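Local structure of STING-associated CdnE c-di-GMP synthase (Flavobacteriaceae, 6WT8) at residues V108-E116 against Y150-V161. The protein probably synthesises the cyclic dinucleotide c-di-GMP, as a bacterial CD-NTase of a CBASS defence system in which the signal is sensed by STING. Sequence-based numbering, arbitrary orientation.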
ATOM      1  N   VAL A 108      -6.439   1.202 -12.588  1.00 11.74           N
ATOM      2  CA  VAL A 108      -5.749   2.357 -13.151  1.00 13.39           C
ATOM      3  C   VAL A 108      -5.653   2.153 -14.650  1.00 13.10           C
ATOM      4  O   VAL A 108      -5.130   1.121 -15.113  1.00 14.79           O
ATOM      5  CB  VAL A 108      -4.341   2.515 -12.542  1.00 13.17           C
ATOM      6  CG1 VAL A 108      -3.760   3.868 -12.965  1.00 15.91           C
ATOM      7  CG2 VAL A 108      -4.425   2.487 -11.044  1.00 14.74           C
ATOM      8  N   GLN A 109      -6.101   3.127 -15.433  1.00 12.74           N
ATOM      9  CA  GLN A 109      -5.900   3.093 -16.879  1.00 12.91           C
ATOM     10  C   GLN A 109      -4.973   4.241 -17.246  1.00 13.71           C
ATOM     11  O   GLN A 109      -5.160   5.367 -16.780  1.00 13.43           O
ATOM     12  CB  GLN A 109      -7.213   3.116 -17.632  1.00 14.67           C
ATOM     13  CG  GLN A 109      -8.018   4.375 -17.424  1.00 13.53           C
ATOM     14  CD  GLN A 109      -9.360   4.301 -18.149  1.00 15.41           C
ATOM     15  OE1 GLN A 109      -9.609   3.437 -19.015  1.00 15.39           O
ATOM     16  NE2 GLN A 109     -10.227   5.235 -17.801  1.00 14.49           N
ATOM     17  N   ILE A 110      -3.881   3.940 -17.951  1.00 14.10           N
ATOM     18  CA  ILE A 110      -2.777   4.866 -18.132  1.00 12.91           C
ATOM     19  C   ILE A 110      -2.594   5.058 -19.625  1.00 14.25           C
ATOM     20  O   ILE A 110      -2.302   4.092 -20.349  1.00 15.66           O
ATOM     21  CB  ILE A 110      -1.498   4.290 -17.476  1.00 12.87           C
ATOM     22  CG1 ILE A 110      -1.778   3.838 -16.035  1.00 14.98           C
ATOM     23  CG2 ILE A 110      -0.442   5.360 -17.514  1.00 16.83           C
ATOM     24  CD1 ILE A 110      -0.684   2.870 -15.457  1.00 21.52           C
ATOM     25  N   THR A 111      -2.719   6.295 -20.113  1.00 13.85           N
ATOM     26  CA  THR A 111      -2.483   6.510 -21.530  1.00 14.21           C
ATOM     27  C   THR A 111      -1.055   6.098 -21.889  1.00 15.33           C
ATOM     28  O   THR A 111      -0.124   6.290 -21.095  1.00 19.31           O
ATOM     29  CB  THR A 111      -2.727   7.972 -21.869  1.00 16.92           C
ATOM     30  OG1 THR A 111      -1.943   8.829 -21.010  1.00 19.07           O
ATOM     31  CG2 THR A 111      -4.207   8.260 -21.761  1.00 18.59           C
ATOM     32  N   ASN A 112      -0.888   5.419 -23.038  1.00 16.85           N
ATOM     33  CA  ASN A 112       0.394   4.747 -23.283  1.00 18.24           C
ATOM     34  C   ASN A 112       1.034   5.172 -24.604  1.00 23.48           C
ATOM     35  O   ASN A 112       1.984   4.504 -25.038  1.00 27.14           O
ATOM     36  CB  ASN A 112       0.230   3.210 -23.232  1.00 19.54           C
ATOM     37  CG  ASN A 112      -0.713   2.686 -24.323  1.00 20.23           C
ATOM     38  OD1 ASN A 112      -1.096   3.425 -25.244  1.00 22.69           O
ATOM     39  ND2 ASN A 112      -1.085   1.412 -24.221  1.00 21.19           N
ATOM     40  N   LYS A 113       0.540   6.230 -25.228  1.00 23.16           N
ATOM     41  CA  LYS A 113       1.078   6.814 -26.464  1.00 33.66           C
ATOM     42  C   LYS A 113       2.170   7.832 -26.230  1.00 35.45           C
ATOM     43  O   LYS A 113       2.943   8.132 -27.155  1.00 35.57           O
ATOM     44  CB  LYS A 113       0.010   7.588 -27.211  1.00 33.59           C
ATOM     45  CG  LYS A 113      -1.170   6.816 -27.630  1.00 43.07           C
ATOM     46  CD  LYS A 113      -0.749   5.695 -28.505  1.00 46.74           C
ATOM     47  CE  LYS A 113      -1.828   5.422 -29.524  1.00 52.63           C
ATOM     48  NZ  LYS A 113      -1.783   3.969 -29.841  1.00 55.98           N
ATOM     49  N   SER A 114       2.114   8.500 -25.085  1.00 26.39           N
ATOM     50  CA  SER A 114       3.075   9.521 -24.710  1.00 30.77           C
ATOM     51  C   SER A 114       3.218   9.438 -23.209  1.00 25.56           C
ATOM     52  O   SER A 114       2.358   8.882 -22.519  1.00 28.20           O
ATOM     53  CB  SER A 114       2.621  10.922 -25.126  1.00 40.23           C
ATOM     54  OG  SER A 114       1.386  11.229 -24.511  1.00 50.93           O
ATOM     55  N   SER A 115       4.360   9.891 -22.724  1.00 28.88           N
ATOM     56  CA  SER A 115       4.644   9.827 -21.310  1.00 24.93           C
ATOM     57  C   SER A 115       5.274  11.142 -20.882  1.00 23.47           C
ATOM     58  O   SER A 115       5.954  11.807 -21.656  1.00 29.55           O
ATOM     59  CB  SER A 115       5.584   8.667 -21.012  1.00 26.01           C
ATOM     60  OG  SER A 115       5.869   8.587 -19.635  1.00 39.05           O
ATOM     61  N   GLU A 116       5.066  11.489 -19.634  1.00 17.67           N
ATOM     62  CA  GLU A 116       5.866  12.523 -19.009  1.00 19.51           C
ATOM     63  C   GLU A 116       7.201  11.904 -18.591  1.00 18.25           C
ATOM     64  O   GLU A 116       7.292  10.691 -18.385  1.00 17.32           O
ATOM     65  CB  GLU A 116       5.120  13.067 -17.796  1.00 21.48           C
ATOM     66  CG  GLU A 116       3.727  13.688 -18.139  1.00 21.04           C
ATOM     67  CD  GLU A 116       3.870  14.881 -19.023  1.00 25.77           C
ATOM     68  OE1 GLU A 116       4.677  15.755 -18.686  1.00 30.83           O
ATOM     69  OE2 GLU A 116       3.183  14.933 -20.060  1.00 34.91           O
ATOM     70  N   TYR A 150       5.433  14.233 -28.983  1.00 58.18           N
ATOM     71  CA  TYR A 150       4.136  13.597 -29.195  1.00 58.57           C
ATOM     72  C   TYR A 150       3.306  14.295 -30.279  1.00 64.44           C
ATOM     73  O   TYR A 150       3.165  15.519 -30.275  1.00 63.58           O
ATOM     74  CB  TYR A 150       3.331  13.556 -27.897  1.00 45.80           C
ATOM     75  CG  TYR A 150       2.027  12.817 -28.046  1.00 45.90           C
ATOM     76  CD1 TYR A 150       1.943  11.676 -28.842  1.00 46.60           C
ATOM     77  CD2 TYR A 150       0.882  13.241 -27.384  1.00 38.81           C
ATOM     78  CE1 TYR A 150       0.761  10.987 -28.993  1.00 47.38           C
ATOM     79  CE2 TYR A 150      -0.308  12.557 -27.517  1.00 44.07           C
ATOM     80  CZ  TYR A 150      -0.369  11.427 -28.323  1.00 50.41           C
ATOM     81  OH  TYR A 150      -1.560  10.737 -28.455  1.00 51.39           O
ATOM     82  N   GLN A 151       2.738  13.481 -31.181  1.00 66.72           N
ATOM     83  CA  GLN A 151       1.943  13.981 -32.302  1.00 73.46           C
ATOM     84  C   GLN A 151       0.569  14.497 -31.872  1.00 65.41           C
ATOM     85  O   GLN A 151       0.010  15.386 -32.528  1.00 55.27           O
ATOM     86  CB  GLN A 151       1.766  12.873 -33.348  1.00 81.91           C
ATOM     87  CG  GLN A 151       3.050  12.389 -33.998  1.00 86.60           C
ATOM     88  CD  GLN A 151       3.502  13.301 -35.111  1.00 89.02           C
ATOM     89  OE1 GLN A 151       4.289  14.220 -34.895  1.00 95.02           O
ATOM     90  NE2 GLN A 151       3.001  13.057 -36.310  1.00 85.51           N
ATOM     91  N   GLY A 152      -0.002  13.942 -30.808  1.00 58.56           N
ATOM     92  CA  GLY A 152      -1.321  14.312 -30.317  1.00 54.30           C
ATOM     93  C   GLY A 152      -1.265  15.300 -29.168  1.00 51.54           C
ATOM     94  O   GLY A 152      -0.326  16.094 -29.037  1.00 44.26           O
ATOM     95  N   ASN A 153      -2.283  15.253 -28.309  1.00 40.16           N
ATOM     96  CA  ASN A 153      -2.359  16.150 -27.160  1.00 37.00           C
ATOM     97  C   ASN A 153      -2.567  15.294 -25.910  1.00 30.65           C
ATOM     98  O   ASN A 153      -3.629  14.698 -25.750  1.00 34.00           O
ATOM     99  CB  ASN A 153      -3.496  17.167 -27.358  1.00 45.83           C
ATOM    100  CG  ASN A 153      -3.502  18.275 -26.310  1.00 53.02           C
ATOM    101  OD1 ASN A 153      -3.662  18.015 -25.117  1.00 44.61           O
ATOM    102  ND2 ASN A 153      -3.370  19.529 -26.763  1.00 57.48           N
ATOM    103  N   GLN A 154      -1.560  15.249 -25.029  1.00 26.14           N
ATOM    104  CA  GLN A 154      -1.600  14.404 -23.829  1.00 30.50           C
ATOM    105  C   GLN A 154      -2.819  14.704 -22.952  1.00 25.08           C
ATOM    106  O   GLN A 154      -3.525  13.785 -22.507  1.00 26.60           O
ATOM    107  CB  GLN A 154      -0.308  14.600 -23.028  1.00 34.63           C
ATOM    108  CG  GLN A 154      -0.317  13.972 -21.641  1.00 45.28           C
ATOM    109  CD  GLN A 154      -0.158  12.468 -21.684  1.00 49.26           C
ATOM    110  OE1 GLN A 154       0.976  11.952 -21.600  1.00 40.46           O
ATOM    111  NE2 GLN A 154      -1.295  11.744 -21.827  1.00 46.39           N
ATOM    112  N   ILE A 155      -3.038  15.982 -22.625  1.00 28.19           N
ATOM    113  CA  ILE A 155      -4.144  16.330 -21.738  1.00 26.68           C
ATOM    114  C   ILE A 155      -5.480  16.050 -22.409  1.00 26.32           C
ATOM    115  O   ILE A 155      -6.448  15.582 -21.767  1.00 23.94           O
ATOM    116  CB  ILE A 155      -4.035  17.805 -21.297  1.00 30.89           C
ATOM    117  CG1 ILE A 155      -2.965  17.928 -20.230  1.00 34.58           C
ATOM    118  CG2 ILE A 155      -5.371  18.293 -20.694  1.00 29.88           C
ATOM    119  CD1 ILE A 155      -3.394  17.257 -18.889  1.00 40.11           C
ATOM    120  N   ASP A 156      -5.579  16.351 -23.709  1.00 24.34           N
ATOM    121  CA  ASP A 156      -6.810  16.079 -24.428  1.00 24.83           C
ATOM    122  C   ASP A 156      -7.111  14.588 -24.451  1.00 21.00           C
ATOM    123  O   ASP A 156      -8.270  14.186 -24.371  1.00 21.89           O
ATOM    124  CB  ASP A 156      -6.727  16.625 -25.850  1.00 35.01           C
ATOM    125  CG  ASP A 156      -7.041  18.108 -25.920  1.00 51.72           C
ATOM    126  OD1 ASP A 156      -7.808  18.595 -25.053  1.00 59.37           O
ATOM    127  OD2 ASP A 156      -6.519  18.784 -26.836  1.00 58.98           O
ATOM    128  N   ASP A 157      -6.075  13.757 -24.588  1.00 19.93           N
ATOM    129  CA  ASP A 157      -6.289  12.303 -24.541  1.00 19.14           C
ATOM    130  C   ASP A 157      -6.774  11.842 -23.183  1.00 16.76           C
ATOM    131  O   ASP A 157      -7.566  10.913 -23.105  1.00 16.95           O
ATOM    132  CB  ASP A 157      -5.011  11.575 -24.895  1.00 21.48           C
ATOM    133  CG  ASP A 157      -4.721  11.612 -26.389  1.00 26.89           C
ATOM    134  OD1 ASP A 157      -5.628  11.959 -27.186  1.00 25.95           O
ATOM    135  OD2 ASP A 157      -3.585  11.238 -26.736  1.00 27.10           O
ATOM    136  N   LEU A 158      -6.248  12.428 -22.104  1.00 17.09           N
ATOM    137  CA  LEU A 158      -6.727  12.068 -20.764  1.00 15.66           C
ATOM    138  C   LEU A 158      -8.189  12.450 -20.592  1.00 15.70           C
ATOM    139  O   LEU A 158      -8.990  11.656 -20.075  1.00 15.44           O
ATOM    140  CB  LEU A 158      -5.853  12.734 -19.695  1.00 16.75           C
ATOM    141  CG  LEU A 158      -4.468  12.078 -19.582  1.00 15.93           C
ATOM    142  CD1 LEU A 158      -3.488  12.956 -18.840  1.00 18.00           C
ATOM    143  CD2 LEU A 158      -4.555  10.681 -18.918  1.00 17.97           C
ATOM    144  N   LYS A 159      -8.554  13.696 -20.968  1.00 16.57           N
ATOM    145  CA  LYS A 159      -9.958  14.095 -20.894  1.00 14.45           C
ATOM    146  C   LYS A 159     -10.836  13.168 -21.719  1.00 16.23           C
ATOM    147  O   LYS A 159     -11.884  12.717 -21.260  1.00 17.86           O
ATOM    148  CB  LYS A 159     -10.070  15.558 -21.358  1.00 17.51           C
ATOM    149  CG  LYS A 159     -11.475  16.079 -21.256  1.00 22.78           C
ATOM    150  CD  LYS A 159     -11.480  17.558 -21.604  1.00 27.55           C
ATOM    151  CE  LYS A 159     -12.917  18.063 -21.513  1.00 37.36           C
ATOM    152  NZ  LYS A 159     -13.076  19.457 -22.053  1.00 44.92           N
ATOM    153  N   TYR A 160     -10.389  12.819 -22.921  1.00 15.15           N
ATOM    154  CA  TYR A 160     -11.130  11.901 -23.773  1.00 16.82           C
ATOM    155  C   TYR A 160     -11.334  10.553 -23.107  1.00 14.35           C
ATOM    156  O   TYR A 160     -12.453  10.018 -23.102  1.00 14.94           O
ATOM    157  CB  TYR A 160     -10.360  11.757 -25.086  1.00 17.50           C
ATOM    158  CG  TYR A 160     -10.886  10.723 -26.003  1.00 15.10           C
ATOM    159  CD1 TYR A 160     -12.170  10.802 -26.542  1.00 17.81           C
ATOM    160  CD2 TYR A 160     -10.080   9.647 -26.369  1.00 19.49           C
ATOM    161  CE1 TYR A 160     -12.630   9.836 -27.390  1.00 17.83           C
ATOM    162  CE2 TYR A 160     -10.525   8.686 -27.224  1.00 23.61           C
ATOM    163  CZ  TYR A 160     -11.794   8.766 -27.734  1.00 20.92           C
ATOM    164  OH  TYR A 160     -12.230   7.799 -28.598  1.00 21.17           O
ATOM    165  N   VAL A 161     -10.246   9.961 -22.586  1.00 13.59           N
ATOM    166  CA  VAL A 161     -10.380   8.653 -21.946  1.00 13.18           C
ATOM    167  C   VAL A 161     -11.285   8.740 -20.719  1.00 12.73           C
ATOM    168  O   VAL A 161     -12.158   7.881 -20.512  1.00 14.49           O
ATOM    169  CB  VAL A 161      -8.986   8.107 -21.597  1.00 14.03           C
ATOM    170  CG1 VAL A 161      -9.102   6.910 -20.661  1.00 14.99           C
ATOM    171  CG2 VAL A 161      -8.269   7.676 -22.875  1.00 15.61           C
TER
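Helix 154-172 packs its first two turns, residues 154-161, on one face of the mixed sheet of this CD-NTase, where strand 108-112 turns a corner at Lys113 into strand 114-116. Gln154, in the first turn, joins the two strands. Its side chain leaves with CG anti to the backbone N (chi1 170°) and bends at chi2, which brings the amide to the corner. There NE2 donates to Thr111 OG1 at 3.1 Å; the oxygen lies 19° out of the amide plane and the bond is somewhat bent, 146° at the hydrogen. OE1 takes a weak bond from Ser114 OG at 3.0 Å and is also hydrogen-bonded to Thr201 OG1. The amide is thus held at both ends, which fixes its rotation.

Tyr150, just before the helix, packs its ring against the corner. Ser114 CB sits over one face of its ring, 3.7 Å from the centroid, a CH-pi contact. Gly152 N lies over the opposite face. Tyr150 OH donates to Asp157 OD2 at 2.7 Å, so the ring is tied back to the helix. Lys113 CB also touches the hydroxyl end of the ring, coming at it obliquely. Asn153 is the N-cap: its OD1 accepts from Asp156 N at 2.9 Å.

Further along the helix, methyl groups do the touching. Thr111 CG2 meets Leu158 CD2 at 3.8 Å, the two side chains crossing at about a right angle. Val161 CG1 touches the amide of Gln109, 3.5 Å from NE2. That buried amide is satisfied by His81, Ser165 and Thr199.

Strands 85-90 and 192-204 flank strand 106-112, antiparallel and parallel to it. Val161 also rests on Thr199 of strand 192-204, and Leu158 on Ile229 of a loop.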